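Local coordinates for probable adhesion protein (Pseudomonas aeruginosa PAO1, PDB 6RU4), which binds divalent metal ions such as ferrous iron and manganese, probably as the periplasmic solute-binding component of a metal transport system, at residues A174-A179 with A193-A198; E226-S231 with S247-S252. One frame throughout, in Å; residues are numbered along the deposited sequence.

Interaction 1: A174-A179 with A193-A198. With MN (manganese (II) ion), chain E.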
# COMPACT_ATOMS: atom_id res chain seq x y z
N ALA A 174 12.56 -5.40 10.82
CA ALA A 174 12.39 -6.31 9.71
C ALA A 174 10.90 -6.43 9.46
O ALA A 174 10.10 -6.09 10.33
CB ALA A 174 12.96 -7.66 10.06
N THR A 175 10.50 -6.86 8.25
CA THR A 175 9.08 -7.04 7.91
C THR A 175 8.95 -8.37 7.17
O THR A 175 9.94 -8.82 6.60
CB THR A 175 8.50 -5.84 7.12
OG1 THR A 175 8.89 -5.95 5.76
CG2 THR A 175 8.91 -4.47 7.69
N ILE A 176 7.76 -9.01 7.20
CA ILE A 176 7.56 -10.27 6.47
C ILE A 176 7.44 -9.90 4.98
O ILE A 176 8.25 -10.34 4.17
CB ILE A 176 6.29 -11.05 7.00
CG1 ILE A 176 6.51 -11.59 8.45
CG2 ILE A 176 5.79 -12.15 6.03
CD1 ILE A 176 7.65 -12.52 8.70
N HIS A 177 6.47 -9.02 4.68
CA HIS A 177 6.07 -8.48 3.39
C HIS A 177 6.75 -7.12 3.22
O HIS A 177 6.76 -6.33 4.16
CB HIS A 177 4.52 -8.30 3.41
CG HIS A 177 3.90 -8.13 2.06
ND1 HIS A 177 3.47 -9.23 1.32
CD2 HIS A 177 3.63 -7.01 1.37
CE1 HIS A 177 3.00 -8.73 0.19
NE2 HIS A 177 3.07 -7.40 0.17
N GLY A 178 7.31 -6.86 2.03
CA GLY A 178 8.02 -5.62 1.71
C GLY A 178 7.15 -4.43 1.37
O GLY A 178 7.43 -3.71 0.42
N ALA A 179 6.13 -4.19 2.19
CA ALA A 179 5.17 -3.11 2.02
C ALA A 179 5.44 -1.82 2.84
O ALA A 179 4.83 -0.77 2.55
CB ALA A 179 3.79 -3.64 2.40
N ALA A 193 15.76 -5.95 6.91
CA ALA A 193 15.50 -7.12 6.11
C ALA A 193 14.03 -7.31 5.85
O ALA A 193 13.20 -6.94 6.67
CB ALA A 193 16.04 -8.36 6.84
N VAL A 194 13.72 -7.93 4.70
CA VAL A 194 12.39 -8.34 4.27
C VAL A 194 12.48 -9.88 4.14
O VAL A 194 13.38 -10.39 3.46
CB VAL A 194 11.93 -7.62 2.96
CG1 VAL A 194 10.58 -8.15 2.48
CG2 VAL A 194 11.87 -6.11 3.17
N VAL A 195 11.60 -10.60 4.83
CA VAL A 195 11.60 -12.08 4.86
C VAL A 195 11.22 -12.71 3.51
O VAL A 195 11.85 -13.67 3.08
CB VAL A 195 10.74 -12.61 6.03
CG1 VAL A 195 10.73 -14.14 6.05
CG2 VAL A 195 11.25 -12.06 7.36
N GLU A 196 10.18 -12.16 2.85
CA GLU A 196 9.73 -12.61 1.54
C GLU A 196 10.83 -12.32 0.50
O GLU A 196 11.26 -11.18 0.41
CB GLU A 196 8.42 -11.92 1.15
CG GLU A 196 7.19 -12.53 1.80
CD GLU A 196 5.86 -12.00 1.32
OE1 GLU A 196 5.85 -11.04 0.51
OE2 GLU A 196 4.81 -12.53 1.77
N PRO A 197 11.34 -13.35 -0.24
CA PRO A 197 12.43 -13.09 -1.19
C PRO A 197 12.09 -12.15 -2.34
O PRO A 197 12.97 -11.44 -2.84
CB PRO A 197 12.79 -14.49 -1.69
CG PRO A 197 11.57 -15.30 -1.48
CD PRO A 197 10.97 -14.78 -0.22
N ALA A 198 10.80 -12.11 -2.72
CA ALA A 198 10.23 -11.28 -3.77
C ALA A 198 8.78 -10.97 -3.37
O ALA A 198 8.18 -11.73 -2.60
CB ALA A 198 10.26 -12.03 -5.10
MN MN E . 2.09 -6.05 -1.38
O HOH W 1 7.12 -8.72 -0.05

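Interaction 2: E226-S231 with S247-S252. With MN (manganese (II) ion), chain E; EDO (1,2-ethanediol), chain Q.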
# COMPACT_ATOMS: atom_id res chain seq x y z
N GLU A 226 1.92 -9.50 8.87
CA GLU A 226 0.65 -9.16 8.22
C GLU A 226 -0.60 -9.44 9.04
O GLU A 226 -0.74 -10.52 9.61
CB GLU A 226 0.54 -9.88 6.87
CG GLU A 226 1.45 -9.34 5.78
CD GLU A 226 1.25 -7.88 5.45
OE1 GLU A 226 0.12 -7.47 5.11
OE2 GLU A 226 2.24 -7.13 5.56
N ILE A 227 -1.52 -8.50 9.06
CA ILE A 227 -2.84 -8.63 9.67
C ILE A 227 -3.75 -9.18 8.57
O ILE A 227 -4.52 -10.11 8.82
CB ILE A 227 -3.36 -7.25 10.22
CG1 ILE A 227 -2.69 -6.88 11.54
CG2 ILE A 227 -4.88 -7.28 10.43
CD1 ILE A 227 -2.71 -5.40 11.87
N ASP A 228 -3.70 -8.57 7.36
CA ASP A 228 -4.55 -8.90 6.21
C ASP A 228 -4.53 -10.38 5.83
O ASP A 228 -5.47 -11.10 6.18
CB ASP A 228 -4.23 -7.99 5.01
CG ASP A 228 -4.76 -6.57 5.13
OD1 ASP A 228 -5.42 -6.26 6.16
OD2 ASP A 228 -4.52 -5.78 4.21
N PHE A 229 -3.48 -10.84 5.14
CA PHE A 229 -3.36 -12.25 4.73
C PHE A 229 -2.10 -12.85 5.41
O PHE A 229 -1.03 -12.87 4.80
CB PHE A 229 -3.39 -12.34 3.18
CG PHE A 229 -4.72 -11.89 2.61
CD1 PHE A 229 -4.99 -10.54 2.39
CD2 PHE A 229 -5.72 -12.81 2.32
CE1 PHE A 229 -6.25 -10.12 1.93
CE2 PHE A 229 -6.97 -12.38 1.83
CZ PHE A 229 -7.23 -11.04 1.66
N PRO A 230 -2.19 -13.22 6.72
CA PRO A 230 -0.99 -13.67 7.44
C PRO A 230 -0.36 -14.96 6.92
O PRO A 230 -1.02 -15.77 6.28
CB PRO A 230 -1.44 -13.80 8.90
CG PRO A 230 -2.89 -13.92 8.83
CD PRO A 230 -3.36 -13.20 7.62
N SER A 231 0.96 -15.10 7.17
CA SER A 231 1.74 -16.27 6.78
C SER A 231 1.86 -17.26 7.93
O SER A 231 1.71 -16.91 9.11
CB SER A 231 3.11 -15.85 6.26
OG SER A 231 3.04 -15.33 4.94
N SER A 247 2.23 -6.35 14.21
CA SER A 247 1.56 -6.59 12.94
C SER A 247 1.06 -5.31 12.32
O SER A 247 0.56 -4.42 13.02
CB SER A 247 0.40 -7.57 13.12
OG SER A 247 0.86 -8.90 13.27
N LEU A 248 1.15 -5.23 10.99
CA LEU A 248 0.66 -4.07 10.25
C LEU A 248 -0.35 -4.48 9.18
O LEU A 248 -0.41 -5.64 8.78
CB LEU A 248 1.81 -3.22 9.65
CG LEU A 248 2.83 -2.61 10.60
CD1 LEU A 248 3.93 -1.94 9.83
CD2 LEU A 248 2.19 -1.62 11.59
N SER A 249 -1.14 -3.51 8.75
CA SER A 249 -2.17 -3.62 7.73
C SER A 249 -1.65 -3.12 6.39
O SER A 249 -1.09 -2.02 6.31
CB SER A 249 -3.38 -2.80 8.15
OG SER A 249 -4.38 -2.92 7.16
N HIS A 250 -1.86 -3.93 5.34
CA HIS A 250 -1.50 -3.63 3.95
C HIS A 250 -2.68 -2.89 3.30
O HIS A 250 -2.54 -2.35 2.19
CB HIS A 250 -1.19 -4.96 3.23
CG HIS A 250 -0.61 -4.89 1.84
ND1 HIS A 250 -1.32 -4.37 0.78
CD2 HIS A 250 0.54 -5.42 1.37
CE1 HIS A 250 -0.58 -4.56 -0.29
NE2 HIS A 250 0.55 -5.18 0.01
N ILE A 251 -3.84 -2.79 4.02
CA ILE A 251 -5.10 -2.13 3.60
C ILE A 251 -5.60 -2.86 2.32
O ILE A 251 -5.72 -2.25 1.27
CB ILE A 251 -4.97 -0.54 3.51
CG1 ILE A 251 -4.28 0.05 4.78
CG2 ILE A 251 -6.34 0.14 3.28
CD1 ILE A 251 -3.70 1.47 4.67
N SER A 252 -5.83 -4.18 2.40
CA SER A 252 -6.22 -5.06 1.27
C SER A 252 -7.30 -6.11 1.65
O SER A 252 -7.68 -6.97 0.84
CB SER A 252 -5.00 -5.78 0.71
OG SER A 252 -4.58 -6.86 1.54
MN MN E . 2.09 -6.05 -1.38
C1 EDO Q . 0.30 -10.52 2.05
O1 EDO Q . -0.71 -9.80 2.77
C2 EDO Q . -0.35 -11.41 0.93
O2 EDO Q . 0.63 -12.02 0.07

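Interaction 1: A174-A179 with A193-A198
His177 and Glu196 meet on the side of the ring turned from the metal: OE1 of Glu196 lies 3.1 Å from His177 ND1, approaching the ring obliquely at an angle unsuited to a hydrogen bond, with ring and carboxylate planes 69° apart. At the other nitrogen, NE2 binds manganese at 2.3 Å, and His41, His66, His111, His199 and His250 complete the six-histidine site. CG of His177 stands anti to the backbone N (chi1 -163°), which sends the ring out from the loop with NE2 at the ion and ND1 alongside Glu196. A water over the centre of one ring face accepts from Gly178 N and donates to Glu196 OE1 at 2.7 Å, tying the carboxylate to the inverse gamma turn centred on Gly178.

The two strands beneath are neighbours in a beta-alpha-beta unit, paired in parallel in the sheet of one lobe, and the site is built where their carboxyl ends run into loops. Thr175 N donates to Ala193 O, Val195 N returns a bond to Thr175 O, and beyond the strands Glu196 N still reaches Ile176 O at 3.0 Å. On one side of this seam Ile176 and Val195 lie side by side, Ile176 CD1 against Val195 CG2 at 3.9 Å, with helix 234-241 packed against both. On the other, Val194 CG1 presses on Gly178 N, while Thr175 OG1 donates to His177 O at 2.7 Å from above the carbonyl plane.

Interaction 2: E226-S231 with S247-S252
Asp228 and Ser252 are joined by two hydrogen bonds to a single oxygen. OD2 of Asp228 accepts from Ser252 N at 2.7 Å on its syn side and from Ser252 OG at 2.9 Å on its anti side, both donors coming from the same face of the carboxylate plane and lying 33° out of it. The hydroxyl can join the amide because it sits between the backbone N and the carbonyl carbon (chi1 76°). This pair ties together the loops that follow two adjacent strands, 222-226 and 244-248, of the parallel alpha/beta sheet of one lobe, whose carboxyl-terminal strand ends supply binding residues. Here the residue supplied is His250, whose NE2 binds manganese at 2.2 Å.

The loop carrying this ligand is also shaped from within. Ser249 OG accepts from Ile251 N in an ST turn, and the same hydroxyl has a further partner in Glu264 of helix 260-277. Just past the strand end, beside the Glu226-Leu248 bridge, Ile227 N donates to Leu248 O at 3.1 Å.

Glu226 approaches the histidine from its stem. Its chain bends at chi2, bringing OE1 to 3.4 Å from His250 CB with the carboxylate and imidazole planes 79° apart, while OE2 is hydrogen-bonded to Tyr180. This places a carboxylate near a metal ligand and might make the local electrostatics more favourable to a cation. A 1,2-ethanediol, probably from the crystallisation liquor, donates weakly to OE1.

Looser van der Waals contacts close the two ends. Ile227 lays CG1 against Ser247 CB at 3.5 Å, and at the other end the Phe229 ring turns its edge to the backbone of Ser252, CE1 standing 3.6 Å from Ser252 O, in the plane of the ring.

Interactions 1 and 2 come in series along the chain, their centres about 12 Å apart, and share one four-stranded parallel sheet. Its order, 191-194, 173-175, 222-226, 244-248, puts interaction 1 on one outer pair of strands and interaction 2 on the other. The pairs adjoin through central strands 173-175 and 222-226, and their loops converge: His177 CB lies 3.3 Å from Glu226 OE2, and Ala179 CB touches His250 CD2. Each interaction delivers one histidine to the same manganese. With His199 from this half of the chain and His41, His66 and His111 from the other, they illustrate how a solute-binding protein encloses its cargo between two lobes.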